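Local coordinates for uncharacterized protein (Pseudomonas aeruginosa PAO1, PDB 4R1D) that probably acts as a lipase of the alpha/beta-hydrolase fold linked to type VI secretion, binds calcium, and forms a complex with the inhibitor protein Tli4, at residues E152-N157 with A547-V552; N145-L150 with R543-A548; K249-T254 with K554-A559; G122-S127 with R134-V139. One frame throughout, in Å; residues are numbered along the deposited sequence.

Interactions 1, 2 and 3 all use the C-terminal helix 542-556. Interactions 1 and 2, with centres about 8 Å apart, set it against helix 141-155; interaction 3, with its centre about 11 Å from that of interaction 1, sets its C-terminal part on strand 250-255 of the parallel sheet. Interaction 4 (122-127 with 134-139) is local. It closes before helix 141-155 begins and joins interaction 1 through the Arg-134 to Glu-152 salt bridge, beside the calcium ion; the two centres are about 15 Å apart. Residues nearly 400 positions apart thus meet on the sheet, so that the C-terminal helix of the model packs against an early one next to the metal site.

Interaction 1 of 4, residues E152-N157 with A547-V552; sequences ERRLDN and AALYGV. With CA (calcium ion), chain C.
Leu-155 and Leu-549 pack against each other between two helices, with Leu-155 CG 4.0 Å from Leu-549 CD2. One methyl of Leu-155, CD2, reaches on to Val-552, 3.9 Å from Val-552 CG1, so Leu-155 rests on two residues that lie almost one helical turn apart. Arg-154 adds the aliphatic root of its chain: its CG stands 4.0 Å from Leu-549 CD1, and the two side chains meet nearly at right angles. Beyond that the chain bends at chi2 (-90°), and the arginine also touches Trp-167. No hydrogen bond passes between the segments; the interface is apolar and buried. These are the end of helix 141-155 and the latter part of helix 542-556, which lie next to each other on the parallel sheet of the alpha/beta-hydrolase fold, where Phe-202 of strand 201-206 touches both Leu-155 and Val-552.

The same helix end carries the metal site on another of its sides. Glu-152 OE2 binds the calcium ion at 2.4 Å, while Asp-156 grips it with both carboxylate oxygens, OD1 at 2.5 Å and OD2 at 2.6 Å from the calcium. Two waters, the carbonyl oxygen of Phe-202 and Asp-203 OD1 bring the ligands to seven. Further out, Arg-134 and Val-204 N both hold Glu-152 OE1, which fixes the rotation of the carboxylate. Beyond Asp-156, Asn-157 ND2 folds back to the carbonyl oxygen of Arg-153 (2.8 Å), in the carbonyl plane and on a lone pair, with an N-H...O angle of 167°, nearly straight.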
loop_
_atom_site.group_PDB
_atom_site.type_symbol
_atom_site.label_atom_id
_atom_site.label_comp_id
_atom_site.label_asym_id
_atom_site.label_seq_id
_atom_site.Cartn_x
_atom_site.Cartn_y
_atom_site.Cartn_z
ATOM N N GLU A 152 -2.809 20.810 -14.883
ATOM C CA GLU A 152 -4.174 21.214 -15.219
ATOM C C GLU A 152 -4.187 22.656 -15.732
ATOM O O GLU A 152 -4.759 22.945 -16.787
ATOM C CB GLU A 152 -5.086 21.077 -13.997
ATOM C CG GLU A 152 -6.561 21.336 -14.279
ATOM C CD GLU A 152 -7.298 20.105 -14.779
ATOM O OE1 GLU A 152 -6.895 18.973 -14.460
ATOM O OE2 GLU A 152 -8.299 20.260 -15.496
ATOM N N ARG A 153 -3.559 23.563 -14.988
ATOM C CA ARG A 153 -3.576 24.970 -15.394
ATOM C C ARG A 153 -2.722 25.217 -16.627
ATOM O O ARG A 153 -3.110 25.978 -17.522
ATOM C CB ARG A 153 -3.181 25.920 -14.254
ATOM C CG ARG A 153 -1.748 25.904 -13.763
ATOM C CD ARG A 153 -1.572 26.983 -12.670
ATOM N NE ARG A 153 -0.185 27.132 -12.243
ATOM C CZ ARG A 153 0.626 28.100 -12.659
ATOM N NH1 ARG A 153 0.188 29.031 -13.501
ATOM N NH2 ARG A 153 1.877 28.142 -12.221
ATOM N N ARG A 154 -1.565 24.572 -16.684
ATOM C CA ARG A 154 -0.703 24.732 -17.859
ATOM C C ARG A 154 -1.402 24.223 -19.118
ATOM O O ARG A 154 -1.425 24.901 -20.144
ATOM C CB ARG A 154 0.642 24.019 -17.657
ATOM C CG ARG A 154 1.563 24.693 -16.615
ATOM C CD ARG A 154 2.467 25.741 -17.257
ATOM N NE ARG A 154 3.467 26.247 -16.322
ATOM C CZ ARG A 154 3.373 27.406 -15.679
ATOM N NH1 ARG A 154 2.324 28.198 -15.882
ATOM N NH2 ARG A 154 4.335 27.781 -14.840
ATOM N N LEU A 155 -1.998 23.042 -19.045
ATOM C CA LEU A 155 -2.605 22.450 -20.243
ATOM C C LEU A 155 -3.916 23.132 -20.645
ATOM O O LEU A 155 -4.359 23.015 -21.792
ATOM C CB LEU A 155 -2.780 20.936 -20.084
ATOM C CG LEU A 155 -1.460 20.162 -19.946
ATOM C CD1 LEU A 155 -1.701 18.743 -19.432
ATOM C CD2 LEU A 155 -0.695 20.131 -21.274
ATOM N N ASP A 156 -4.521 23.841 -19.696
ATOM C CA ASP A 156 -5.742 24.608 -19.936
ATOM C C ASP A 156 -5.412 26.005 -20.461
ATOM O O ASP A 156 -6.307 26.782 -20.797
ATOM C CB ASP A 156 -6.559 24.747 -18.642
ATOM C CG ASP A 156 -7.318 23.483 -18.286
ATOM O OD1 ASP A 156 -7.341 22.553 -19.122
ATOM O OD2 ASP A 156 -7.903 23.417 -17.166
ATOM N N ASN A 157 -4.124 26.322 -20.530
ATOM C CA ASN A 157 -3.681 27.651 -20.923
ATOM C C ASN A 157 -2.462 27.627 -21.841
ATOM O O ASN A 157 -1.417 28.158 -21.484
ATOM C CB ASN A 157 -3.381 28.483 -19.676
ATOM C CG ASN A 157 -4.641 28.819 -18.890
ATOM O OD1 ASN A 157 -5.379 29.742 -19.248
ATOM N ND2 ASN A 157 -4.908 28.054 -17.829
ATOM N N ALA A 547 9.654 17.842 -17.809
ATOM C CA ALA A 547 9.651 16.594 -18.560
ATOM C C ALA A 547 8.252 15.986 -18.735
ATOM O O ALA A 547 7.971 15.360 -19.752
ATOM C CB ALA A 547 10.616 15.575 -17.930
ATOM N N ALA A 548 7.394 16.155 -17.734
ATOM C CA ALA A 548 6.015 15.680 -17.832
ATOM C C ALA A 548 5.221 16.470 -18.875
ATOM O O ALA A 548 4.579 15.895 -19.755
ATOM C CB ALA A 548 5.327 15.756 -16.480
ATOM N N LEU A 549 5.263 17.794 -18.779
ATOM C CA LEU A 549 4.517 18.611 -19.725
ATOM C C LEU A 549 5.054 18.443 -21.145
ATOM O O LEU A 549 4.290 18.380 -22.105
ATOM C CB LEU A 549 4.535 20.075 -19.290
ATOM C CG LEU A 549 3.690 20.323 -18.035
ATOM C CD1 LEU A 549 4.085 21.626 -17.405
ATOM C CD2 LEU A 549 2.192 20.297 -18.394
ATOM N N TYR A 550 6.375 18.362 -21.272
ATOM C CA TYR A 550 7.000 18.096 -22.561
ATOM C C TYR A 550 6.478 16.784 -23.151
ATOM O O TYR A 550 6.090 16.728 -24.315
ATOM C CB TYR A 550 8.525 18.024 -22.400
ATOM C CG TYR A 550 9.248 17.589 -23.639
ATOM C CD1 TYR A 550 9.660 18.519 -24.587
ATOM C CD2 TYR A 550 9.546 16.246 -23.860
ATOM C CE1 TYR A 550 10.342 18.123 -25.734
ATOM C CE2 TYR A 550 10.227 15.841 -25.010
ATOM C CZ TYR A 550 10.618 16.785 -25.936
ATOM O OH TYR A 550 11.277 16.389 -27.069
ATOM N N GLY A 551 6.464 15.724 -22.345
ATOM C CA GLY A 551 5.938 14.453 -22.803
ATOM C C GLY A 551 4.494 14.559 -23.287
ATOM O O GLY A 551 4.130 14.034 -24.340
ATOM N N VAL A 552 3.665 15.258 -22.523
ATOM C CA VAL A 552 2.250 15.366 -22.877
ATOM C C VAL A 552 2.070 16.064 -24.223
ATOM O O VAL A 552 1.286 15.609 -25.074
ATOM C CB VAL A 552 1.459 16.080 -21.785
ATOM C CG1 VAL A 552 0.047 16.443 -22.274
ATOM C CG2 VAL A 552 1.401 15.192 -20.540
HETATM CA CA CA C . -8.803 21.056 -17.726
HETATM O O HOH W 1 -10.734 21.867 -16.230
HETATM O O HOH W 2 -10.510 21.836 -19.580
#

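Interaction 2 of 4, residues N145-L150 with R543-A548; sequences NPVMGL and RAQWAA
Gln-545 and Leu-150 meet almost at right angles, a methyl group lying over the face of an amide. Leu-150 CD2 is 3.5 Å from Gln-545 CD and 3.4 Å from Gln-545 OE1, and a little farther, 4.0 Å, from NE2 of the same glutamine. The glutamine reaches that far because its chain is extended beyond CG (chi2 171°), which carries the flat end across to helix 141-155. Its rotation is fixed from outside the two segments, where NE2 donates to the carbonyl oxygen of Tyr-539, just ahead of helix 542-556. The two helices run side by side in roughly the same direction over the central sheet of the alpha/beta-hydrolase fold, and here they come near, with Val-147 CA 7.0 Å from Gln-545 CA. Pro-146, which has no N-H to give, marks a kink in the first helix, as neither residue 146 nor 147 is bonded through its N to the preceding turn. Val-147 adds a looser contact, its CG2 4.3 Å from Gln-545 CG, and it also touches Tyr-539 and Phe-53 of strand 48-54.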
loop_
_atom_site.group_PDB
_atom_site.type_symbol
_atom_site.label_atom_id
_atom_site.label_comp_id
_atom_site.label_asym_id
_atom_site.label_seq_id
_atom_site.Cartn_x
_atom_site.Cartn_y
_atom_site.Cartn_z
ATOM N N ASN A 145 -0.548 16.678 -5.305
ATOM C CA ASN A 145 -1.529 17.709 -5.664
ATOM C C ASN A 145 -0.942 18.907 -6.446
ATOM O O ASN A 145 -1.545 19.362 -7.418
ATOM C CB ASN A 145 -2.351 18.179 -4.443
ATOM C CG ASN A 145 -3.509 17.223 -4.091
ATOM O OD1 ASN A 145 -4.520 17.648 -3.539
ATOM N ND2 ASN A 145 -3.366 15.943 -4.428
ATOM N N PRO A 146 0.245 19.398 -6.042
ATOM C CA PRO A 146 0.851 20.495 -6.812
ATOM C C PRO A 146 1.075 20.151 -8.287
ATOM O O PRO A 146 0.722 20.953 -9.143
ATOM C CB PRO A 146 2.183 20.750 -6.087
ATOM C CG PRO A 146 1.942 20.282 -4.680
ATOM C CD PRO A 146 1.016 19.079 -4.829
ATOM N N VAL A 147 1.632 18.989 -8.607
ATOM C CA VAL A 147 1.901 18.710 -10.018
ATOM C C VAL A 147 0.621 18.444 -10.811
ATOM O O VAL A 147 0.519 18.799 -11.985
ATOM C CB VAL A 147 2.914 17.558 -10.202
ATOM C CG1 VAL A 147 2.302 16.218 -9.789
ATOM C CG2 VAL A 147 3.423 17.515 -11.648
ATOM N N MET A 148 -0.372 17.850 -10.159
ATOM C CA MET A 148 -1.637 17.644 -10.829
ATOM C C MET A 148 -2.289 18.992 -11.152
ATOM O O MET A 148 -2.836 19.180 -12.229
ATOM C CB MET A 148 -2.559 16.751 -10.001
ATOM C CG MET A 148 -2.128 15.277 -10.064
ATOM S SD MET A 148 -3.385 14.170 -9.359
ATOM C CE MET A 148 -3.343 14.640 -7.625
ATOM N N GLY A 149 -2.199 19.933 -10.221
ATOM C CA GLY A 149 -2.813 21.232 -10.419
ATOM C C GLY A 149 -2.029 22.057 -11.422
ATOM O O GLY A 149 -2.597 22.855 -12.169
ATOM N N LEU A 150 -0.715 21.869 -11.437
ATOM C CA LEU A 150 0.142 22.587 -12.400
ATOM C C LEU A 150 -0.147 22.158 -13.834
ATOM O O LEU A 150 -0.285 22.991 -14.738
ATOM C CB LEU A 150 1.619 22.341 -12.080
ATOM C CG LEU A 150 2.594 22.941 -13.100
ATOM C CD1 LEU A 150 2.464 24.457 -13.099
ATOM C CD2 LEU A 150 4.027 22.539 -12.780
ATOM N N ARG A 543 12.373 20.303 -13.092
ATOM C CA ARG A 543 12.773 19.427 -14.195
ATOM C C ARG A 543 11.778 18.292 -14.428
ATOM O O ARG A 543 11.528 17.899 -15.575
ATOM C CB ARG A 543 14.165 18.855 -13.946
ATOM C CG ARG A 543 15.256 19.910 -14.007
ATOM C CD ARG A 543 16.530 19.361 -13.392
ATOM N NE ARG A 543 16.384 19.220 -11.947
ATOM C CZ ARG A 543 17.400 18.985 -11.124
ATOM N NH1 ARG A 543 18.625 18.829 -11.615
ATOM N NH2 ARG A 543 17.192 18.905 -9.818
ATOM N N ALA A 544 11.237 17.747 -13.337
ATOM C CA ALA A 544 10.263 16.661 -13.452
ATOM C C ALA A 544 9.002 17.196 -14.099
ATOM O O ALA A 544 8.395 16.528 -14.939
ATOM C CB ALA A 544 9.946 16.057 -12.081
ATOM N N GLN A 545 8.604 18.399 -13.684
ATOM C CA GLN A 545 7.427 19.078 -14.230
ATOM C C GLN A 545 7.608 19.373 -15.716
ATOM O O GLN A 545 6.702 19.144 -16.522
ATOM C CB GLN A 545 7.159 20.374 -13.447
ATOM C CG GLN A 545 6.870 20.102 -11.954
ATOM C CD GLN A 545 6.812 21.350 -11.096
ATOM O OE1 GLN A 545 7.169 22.440 -11.536
ATOM N NE2 GLN A 545 6.362 21.188 -9.849
ATOM N N TRP A 546 8.782 19.887 -16.063
ATOM C CA TRP A 546 9.111 20.179 -17.463
ATOM C C TRP A 546 9.005 18.905 -18.279
ATOM O O TRP A 546 8.369 18.874 -19.318
ATOM C CB TRP A 546 10.540 20.731 -17.584
ATOM C CG TRP A 546 10.826 21.302 -18.951
ATOM C CD1 TRP A 546 10.709 22.613 -19.325
ATOM C CD2 TRP A 546 11.243 20.586 -20.130
ATOM N NE1 TRP A 546 11.039 22.757 -20.652
ATOM C CE2 TRP A 546 11.362 21.528 -21.168
ATOM C CE3 TRP A 546 11.534 19.240 -20.400
ATOM C CZ2 TRP A 546 11.748 21.169 -22.461
ATOM C CZ3 TRP A 546 11.914 18.886 -21.681
ATOM C CH2 TRP A 546 12.030 19.850 -22.695
ATOM N N ALA A 547 9.654 17.842 -17.809
ATOM C CA ALA A 547 9.651 16.594 -18.560
ATOM C C ALA A 547 8.252 15.986 -18.735
ATOM O O ALA A 547 7.971 15.360 -19.752
ATOM C CB ALA A 547 10.616 15.575 -17.930
ATOM N N ALA A 548 7.394 16.155 -17.734
ATOM C CA ALA A 548 6.015 15.680 -17.832
ATOM C C ALA A 548 5.221 16.470 -18.875
ATOM O O ALA A 548 4.579 15.895 -19.755
ATOM C CB ALA A 548 5.327 15.756 -16.480
#

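Interaction 3 of 4, residues K249-T254 with K554-A559; sequences KVILVT and KITQLA
Ile-251 holds CG1 beside its backbone N (chi1 -62°) and runs on nearly straight to CD1 (chi2 166°), which sends the long branch off the strand toward the C-terminal part of helix 542-556. Ile-555 presents both of its branches in return. Its CG2 lies 3.8 Å from Ile-251 CG1 and 4.0 Å from Ile-251 CD1, while its own CD1 reaches back to within 4.0 Å of Ile-251 CG2. The two side chains run antiparallel alongside each other, CG2 of Ile-555 against the long branch of Ile-251 and its CD1 against the short one. The methyl end of Ile-251 finishes against Thr-556, CD1 at 3.6 Å from OG1. With chi1 -63° OG1 of Thr-556 lies beside its backbone N and donates to the carbonyl oxygen of Val-552 one turn earlier, so this buried hydroxyl is satisfied within its own helix. From Thr-556 to Ala-559 the chain makes a type I beta turn, closed by Ala-559 N to the carbonyl oxygen of Thr-556 at 2.9 Å. Strand 250-255 sits inside the parallel sheet of the alpha/beta-hydrolase fold, between strands 48-54 and 274-280. The end of helix 542-556 is laid across all three: besides the contacts with Ile-251, Thr-556 touches Leu-49 and Ile-555 touches Leu-275. Thr-556 also meets Ala-197 of helix 191-197.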
loop_
_atom_site.group_PDB
_atom_site.type_symbol
_atom_site.label_atom_id
_atom_site.label_comp_id
_atom_site.label_asym_id
_atom_site.label_seq_id
_atom_site.Cartn_x
_atom_site.Cartn_y
_atom_site.Cartn_z
ATOM N N LYS A 249 -8.675 8.682 -26.497
ATOM C CA LYS A 249 -7.390 8.182 -25.994
ATOM C C LYS A 249 -7.019 8.935 -24.716
ATOM O O LYS A 249 -7.522 10.021 -24.465
ATOM C CB LYS A 249 -6.282 8.393 -27.031
ATOM C CG LYS A 249 -6.464 7.634 -28.352
ATOM C CD LYS A 249 -6.244 6.151 -28.183
ATOM C CE LYS A 249 -6.357 5.405 -29.512
ATOM N NZ LYS A 249 -5.114 5.507 -30.319
ATOM N N VAL A 250 -6.126 8.373 -23.911
ATOM C CA VAL A 250 -5.665 9.072 -22.709
ATOM C C VAL A 250 -4.136 9.054 -22.668
ATOM O O VAL A 250 -3.495 8.272 -23.364
ATOM C CB VAL A 250 -6.193 8.416 -21.410
ATOM C CG1 VAL A 250 -7.721 8.343 -21.414
ATOM C CG2 VAL A 250 -5.594 7.026 -21.246
ATOM N N ILE A 251 -3.552 9.916 -21.850
ATOM C CA ILE A 251 -2.100 9.930 -21.662
ATOM C C ILE A 251 -1.817 9.613 -20.206
ATOM O O ILE A 251 -2.400 10.226 -19.322
ATOM C CB ILE A 251 -1.519 11.310 -21.995
ATOM C CG1 ILE A 251 -1.784 11.647 -23.461
ATOM C CG2 ILE A 251 -0.020 11.365 -21.681
ATOM C CD1 ILE A 251 -1.551 13.113 -23.794
ATOM N N LEU A 252 -0.936 8.652 -19.950
ATOM C CA LEU A 252 -0.573 8.309 -18.572
ATOM C C LEU A 252 0.604 9.165 -18.110
ATOM O O LEU A 252 1.539 9.400 -18.876
ATOM C CB LEU A 252 -0.176 6.826 -18.459
ATOM C CG LEU A 252 -1.192 5.789 -18.937
ATOM C CD1 LEU A 252 -0.727 4.371 -18.618
ATOM C CD2 LEU A 252 -2.557 6.049 -18.296
ATOM N N VAL A 253 0.549 9.637 -16.869
ATOM C CA VAL A 253 1.687 10.317 -16.245
ATOM C C VAL A 253 1.886 9.612 -14.916
ATOM O O VAL A 253 0.976 9.580 -14.073
ATOM C CB VAL A 253 1.416 11.823 -16.044
ATOM C CG1 VAL A 253 2.558 12.469 -15.292
ATOM C CG2 VAL A 253 1.184 12.509 -17.402
ATOM N N THR A 254 3.047 8.988 -14.741
ATOM C CA THR A 254 3.249 8.121 -13.590
ATOM C C THR A 254 4.363 8.603 -12.681
ATOM O O THR A 254 5.325 9.232 -13.124
ATOM C CB THR A 254 3.572 6.668 -14.019
ATOM O OG1 THR A 254 4.932 6.580 -14.452
ATOM C CG2 THR A 254 2.652 6.229 -15.157
ATOM N N LYS A 554 4.317 16.320 -26.723
ATOM C CA LYS A 554 4.791 15.446 -27.785
ATOM C C LYS A 554 3.817 14.301 -28.097
ATOM O O LYS A 554 3.487 14.056 -29.261
ATOM C CB LYS A 554 6.190 14.922 -27.476
ATOM C CG LYS A 554 7.286 16.006 -27.543
ATOM C CD LYS A 554 7.419 16.591 -28.956
ATOM C CE LYS A 554 8.566 17.603 -29.044
ATOM N NZ LYS A 554 8.919 17.966 -30.468
ATOM N N ILE A 555 3.333 13.619 -27.057
ATOM C CA ILE A 555 2.410 12.506 -27.245
ATOM C C ILE A 555 1.127 12.955 -27.948
ATOM O O ILE A 555 0.582 12.242 -28.786
ATOM C CB ILE A 555 2.070 11.830 -25.894
ATOM C CG1 ILE A 555 3.325 11.135 -25.349
ATOM C CG2 ILE A 555 0.871 10.842 -26.061
ATOM C CD1 ILE A 555 3.319 10.844 -23.831
ATOM N N THR A 556 0.648 14.135 -27.581
ATOM C CA THR A 556 -0.565 14.727 -28.149
ATOM C C THR A 556 -0.516 14.894 -29.680
ATOM O O THR A 556 -1.552 14.856 -30.355
ATOM C CB THR A 556 -0.852 16.086 -27.458
ATOM O OG1 THR A 556 -1.106 15.859 -26.064
ATOM C CG2 THR A 556 -2.048 16.781 -28.067
ATOM N N GLN A 557 0.679 15.064 -30.228
ATOM C CA GLN A 557 0.824 15.197 -31.678
ATOM C C GLN A 557 0.273 13.963 -32.405
ATOM O O GLN A 557 -0.094 14.026 -33.581
ATOM C CB GLN A 557 2.283 15.461 -32.052
ATOM C CG GLN A 557 2.921 16.633 -31.297
ATOM C CD GLN A 557 2.060 17.896 -31.307
ATOM O OE1 GLN A 557 1.759 18.476 -30.253
ATOM N NE2 GLN A 557 1.678 18.338 -32.498
ATOM N N LEU A 558 0.194 12.846 -31.682
ATOM C CA LEU A 558 -0.325 11.591 -32.230
ATOM C C LEU A 558 -1.850 11.480 -32.188
ATOM O O LEU A 558 -2.426 10.581 -32.799
ATOM C CB LEU A 558 0.294 10.399 -31.495
ATOM C CG LEU A 558 1.815 10.339 -31.624
ATOM C CD1 LEU A 558 2.384 9.244 -30.739
ATOM C CD2 LEU A 558 2.214 10.122 -33.084
ATOM N N ALA A 559 -2.504 12.381 -31.467
ATOM C CA ALA A 559 -3.945 12.283 -31.285
ATOM C C ALA A 559 -4.635 12.549 -32.612
ATOM O O ALA A 559 -4.223 13.433 -33.355
ATOM C CB ALA A 559 -4.415 13.275 -30.234
#

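Interaction 4 of 4, residues G122-S127 with R134-V139; sequences GQSGLS and RGWGKV
Leu-126 meets Trp-136 and Arg-134 together, laying CD1 over a face of each. The first contact is a CH-pi interaction: the methyl carbon CD1 stands 4.1 Å from the centroid of the six-membered ring of Trp-136, 28° off the ring normal and offset toward the rim, where CZ2 is 3.7 Å from it. The second is packing on the guanidinium, with Leu-126 CD1 3.7 Å from Arg-134 NH1 and Leu-126 CD2 3.7 Å from Arg-134 NH2. Ser-124 adds its CB, 3.9 Å from Trp-136 CH2, at a slant to the ring.

The hydrogen bonds belong to the loops themselves or lead outside. Ser-124 OG, held between its backbone N and carbonyl carbon (chi1 68°), accepts from Leu-126 N at 3.1 Å in an ST turn and also bonds to the carbonyl oxygen of Val-121, which probably helps to hold Leu-126 facing the indole. Ser-127 is the N-cap of helix 128-133, its OG taking Ala-130 N, and Gly-135, at positive phi, closes the other end of that helix in a Schellman motif.

The guanidinium of Arg-134 has several polar partners. Besides the calcium ligand Glu-152, its NH1 holds the carbonyl oxygen of Val-204, which Trp-136 NE1 also uses; Trp-205 makes a cation-pi contact with the same guanidinium. The two loops flank helix 128-133, and 134-139 packs on strand 201-206, outermost in the parallel sheet within this chain, with Trp-136 also against Met-148 of helix 141-155.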
loop_
_atom_site.group_PDB
_atom_site.type_symbol
_atom_site.label_atom_id
_atom_site.label_comp_id
_atom_site.label_asym_id
_atom_site.label_seq_id
_atom_site.Cartn_x
_atom_site.Cartn_y
_atom_site.Cartn_z
ATOM N N GLY A 122 -4.824 24.365 -5.140
ATOM C CA GLY A 122 -3.773 25.279 -5.562
ATOM C C GLY A 122 -4.241 26.308 -6.574
ATOM O O GLY A 122 -5.221 27.021 -6.348
ATOM N N GLN A 123 -3.535 26.376 -7.700
ATOM C CA GLN A 123 -3.909 27.275 -8.788
ATOM C C GLN A 123 -4.476 26.497 -9.977
ATOM O O GLN A 123 -4.393 26.942 -11.117
ATOM C CB GLN A 123 -2.694 28.100 -9.232
ATOM C CG GLN A 123 -1.968 28.812 -8.093
ATOM C CD GLN A 123 -1.147 27.863 -7.221
ATOM O OE1 GLN A 123 -0.544 26.904 -7.713
ATOM N NE2 GLN A 123 -1.131 28.127 -5.916
ATOM N N SER A 124 -5.076 25.343 -9.706
ATOM C CA SER A 124 -5.569 24.467 -10.769
ATOM C C SER A 124 -6.782 25.028 -11.485
ATOM O O SER A 124 -7.083 24.636 -12.611
ATOM C CB SER A 124 -5.942 23.097 -10.199
ATOM O OG SER A 124 -7.077 23.209 -9.354
ATOM N N GLY A 125 -7.496 25.923 -10.815
ATOM C CA GLY A 125 -8.744 26.446 -11.336
ATOM C C GLY A 125 -9.929 25.542 -11.046
ATOM O O GLY A 125 -11.026 25.779 -11.550
ATOM N N LEU A 126 -9.709 24.511 -10.229
ATOM C CA LEU A 126 -10.757 23.553 -9.873
ATOM C C LEU A 126 -11.309 23.812 -8.482
ATOM O O LEU A 126 -10.561 24.155 -7.577
ATOM C CB LEU A 126 -10.205 22.118 -9.888
ATOM C CG LEU A 126 -9.818 21.500 -11.233
ATOM C CD1 LEU A 126 -9.275 20.088 -11.033
ATOM C CD2 LEU A 126 -11.017 21.485 -12.162
ATOM N N SER A 127 -12.612 23.614 -8.306
ATOM C CA SER A 127 -13.191 23.601 -6.969
ATOM C C SER A 127 -12.743 22.334 -6.263
ATOM O O SER A 127 -12.390 21.347 -6.916
ATOM C CB SER A 127 -14.718 23.616 -7.042
ATOM O OG SER A 127 -15.206 22.453 -7.696
ATOM N N ARG A 134 -12.344 14.190 -9.417
ATOM C CA ARG A 134 -11.198 13.771 -10.227
ATOM C C ARG A 134 -10.273 12.826 -9.457
ATOM O O ARG A 134 -9.269 12.373 -10.004
ATOM C CB ARG A 134 -10.371 14.972 -10.686
ATOM C CG ARG A 134 -11.118 16.007 -11.509
ATOM C CD ARG A 134 -11.139 15.676 -12.972
ATOM N NE ARG A 134 -11.485 16.871 -13.744
ATOM C CZ ARG A 134 -10.598 17.785 -14.121
ATOM N NH1 ARG A 134 -9.311 17.625 -13.805
ATOM N NH2 ARG A 134 -10.994 18.856 -14.808
ATOM N N GLY A 135 -10.586 12.571 -8.187
ATOM C CA GLY A 135 -9.815 11.631 -7.381
ATOM C C GLY A 135 -8.542 12.167 -6.738
ATOM O O GLY A 135 -7.702 11.398 -6.246
ATOM N N TRP A 136 -8.389 13.482 -6.707
ATOM C CA TRP A 136 -7.148 14.053 -6.193
ATOM C C TRP A 136 -6.978 13.828 -4.686
ATOM O O TRP A 136 -5.885 13.999 -4.159
ATOM C CB TRP A 136 -7.058 15.546 -6.498
ATOM C CG TRP A 136 -6.947 15.893 -7.960
ATOM C CD1 TRP A 136 -7.272 15.112 -9.040
ATOM C CD2 TRP A 136 -6.490 17.136 -8.486
ATOM N NE1 TRP A 136 -7.022 15.803 -10.212
ATOM C CE2 TRP A 136 -6.544 17.047 -9.894
ATOM C CE3 TRP A 136 -6.030 18.317 -7.902
ATOM C CZ2 TRP A 136 -6.164 18.101 -10.723
ATOM C CZ3 TRP A 136 -5.647 19.362 -8.727
ATOM C CH2 TRP A 136 -5.722 19.246 -10.122
ATOM N N GLY A 137 -8.059 13.439 -4.005
ATOM C CA GLY A 137 -7.990 13.164 -2.581
ATOM C C GLY A 137 -7.616 11.718 -2.300
ATOM O O GLY A 137 -7.696 11.258 -1.167
ATOM N N LYS A 138 -7.228 10.997 -3.343
ATOM C CA LYS A 138 -6.809 9.604 -3.202
ATOM C C LYS A 138 -5.346 9.467 -2.821
ATOM O O LYS A 138 -4.918 8.389 -2.413
ATOM C CB LYS A 138 -6.962 8.876 -4.532
ATOM C CG LYS A 138 -8.376 8.561 -4.949
ATOM C CD LYS A 138 -8.369 8.085 -6.385
ATOM C CE LYS A 138 -9.790 7.948 -6.940
ATOM N NZ LYS A 138 -9.780 7.445 -8.347
ATOM N N VAL A 139 -4.573 10.532 -3.004
ATOM C CA VAL A 139 -3.113 10.427 -2.939
ATOM C C VAL A 139 -2.455 11.467 -2.031
ATOM O O VAL A 139 -3.058 12.488 -1.697
ATOM C CB VAL A 139 -2.480 10.523 -4.348
ATOM C CG1 VAL A 139 -2.956 9.379 -5.217
ATOM C CG2 VAL A 139 -2.802 11.871 -4.986
#